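Local coordinates for protein 2,5-dihydroxypyridine 5,6-dioxygenase (Pseudomonas putida KT2440, PDB 7CUP) that catalyses the iron-dependent, dioxygen-consuming ring cleavage of 2,5-dihydroxypyridine to N-formylmaleamate in aerobic nicotinate degradation, at residues Ala334-Ala338 and Gly339-Ala343. Sequence-based numbering, arbitrary orientation.
Sequences AVVLA and GDVVA
L337 and D340 pair through both backbone groups and close a two-residue beta hairpin, its type I' turn carried by A338 and G339. The bond from L337 N to D340 O is 2.8 Å long; its partner, D340 N to L337 O, is 2.9 Å. Both turn residues have positive phi, as a type I' turn requires, and the second is a glycine. V336 and V341 form the next, non-hydrogen-bonded antiparallel pair, where V336 CA makes a CH...O contact of 3.1 Å with D340 O, giving that oxygen a second neighbour beside L337 N.

Farther from the turn the regular pairing gives way. V335 O accepts from two successive amides, V342 N at 2.8 Å and A343 N at 3.2 Å, both approaching from the same face of its carbonyl plane. On the other side of its strand, V335 shares I328 with V336, the signature of a classic beta bulge.

Apolar packing divides between two faces. With V342 CG1 anti to the carbonyl carbon (chi1 -70°), CG2 is left between the backbone N and the carbonyl carbon and reaches L337 CG at 4.0 Å, the two side chains crossing at about a right angle; it lies more loosely against A334 CB. V336 and V341 point to the opposite face, where their CG2 methyls meet loosely at 4.5 Å. V336 CG1, anti to the backbone N (chi1 -173°), lies instead against the backbone of D340, 3.3 Å from D340 O.

The hairpin ends an antiparallel sheet: strand 333-337 runs between strand 327-330 and the short outermost strand 340-341. D327 OD1 accepts a hydrogen bond from A338 N at the turn, while V335 and V336 pack against W268 of strand 263-269, which belongs to a second antiparallel sheet.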
loop_
_atom_site.group_PDB
_atom_site.type_symbol
_atom_site.label_atom_id
_atom_site.label_comp_id
_atom_site.label_asym_id
_atom_site.label_seq_id
_atom_site.Cartn_x
_atom_site.Cartn_y
_atom_site.Cartn_z
ATOM N N ALA A 334 9.554 -7.682 -54.515
ATOM C CA ALA A 334 8.516 -7.888 -53.482
ATOM C C ALA A 334 9.179 -8.436 -52.221
ATOM O O ALA A 334 9.929 -9.431 -52.349
ATOM C CB ALA A 334 7.466 -8.848 -53.973
ATOM N N VAL A 335 8.919 -7.811 -51.066
ATOM C CA VAL A 335 9.358 -8.339 -49.736
ATOM C C VAL A 335 8.143 -8.970 -49.044
ATOM O O VAL A 335 8.315 -9.960 -48.295
ATOM C CB VAL A 335 10.048 -7.262 -48.873
ATOM C CG1 VAL A 335 11.469 -6.993 -49.354
ATOM C CG2 VAL A 335 9.257 -5.963 -48.789
ATOM N N VAL A 336 6.953 -8.441 -49.326
ATOM C CA VAL A 336 5.654 -8.996 -48.856
ATOM C C VAL A 336 4.710 -9.107 -50.064
ATOM O O VAL A 336 4.644 -8.151 -50.849
ATOM C CB VAL A 336 5.067 -8.098 -47.749
ATOM C CG1 VAL A 336 3.824 -8.688 -47.107
ATOM C CG2 VAL A 336 6.111 -7.785 -46.683
ATOM N N LEU A 337 3.995 -10.221 -50.164
ATOM C CA LEU A 337 2.868 -10.436 -51.117
ATOM C C LEU A 337 1.637 -10.890 -50.334
ATOM O O LEU A 337 1.759 -11.919 -49.652
ATOM C CB LEU A 337 3.256 -11.535 -52.119
ATOM C CG LEU A 337 4.342 -11.165 -53.122
ATOM C CD1 LEU A 337 4.680 -12.366 -53.998
ATOM C CD2 LEU A 337 3.921 -9.969 -53.951
ATOM N N ALA A 338 0.502 -10.196 -50.503
ATOM C CA ALA A 338 -0.803 -10.512 -49.869
ATOM C C ALA A 338 -0.615 -10.678 -48.353
ATOM O O ALA A 338 -1.156 -11.627 -47.788
ATOM C CB ALA A 338 -1.385 -11.763 -50.485
ATOM N N GLY A 339 0.169 -9.790 -47.735
ATOM C CA GLY A 339 0.431 -9.774 -46.287
ATOM C C GLY A 339 1.338 -10.911 -45.846
ATOM O O GLY A 339 1.452 -11.094 -44.629
ATOM N N ASP A 340 1.979 -11.645 -46.771
ATOM C CA ASP A 340 2.983 -12.685 -46.407
ATOM C C ASP A 340 4.404 -12.253 -46.798
ATOM O O ASP A 340 4.606 -11.753 -47.926
ATOM C CB ASP A 340 2.698 -14.062 -46.996
ATOM C CG ASP A 340 3.596 -15.105 -46.353
ATOM O OD1 ASP A 340 4.359 -14.736 -45.434
ATOM O OD2 ASP A 340 3.555 -16.264 -46.776
ATOM N N VAL A 341 5.350 -12.461 -45.876
ATOM C CA VAL A 341 6.794 -12.137 -46.060
ATOM C C VAL A 341 7.391 -13.160 -47.035
ATOM O O VAL A 341 7.313 -14.359 -46.746
ATOM C CB VAL A 341 7.540 -12.142 -44.718
ATOM C CG1 VAL A 341 9.025 -11.915 -44.928
ATOM C CG2 VAL A 341 6.991 -11.090 -43.771
ATOM N N VAL A 342 7.941 -12.696 -48.154
ATOM C CA VAL A 342 8.505 -13.591 -49.215
ATOM C C VAL A 342 10.017 -13.368 -49.361
ATOM O O VAL A 342 10.690 -14.313 -49.746
ATOM C CB VAL A 342 7.769 -13.442 -50.564
ATOM C CG1 VAL A 342 6.363 -14.014 -50.475
ATOM C CG2 VAL A 342 7.736 -12.015 -51.083
ATOM N N ALA A 343 10.550 -12.194 -49.035
ATOM C CA ALA A 343 11.995 -11.921 -49.176
ATOM C C ALA A 343 12.416 -10.893 -48.140
ATOM O O ALA A 343 11.631 -10.001 -47.843
ATOM C CB ALA A 343 12.277 -11.410 -50.564
#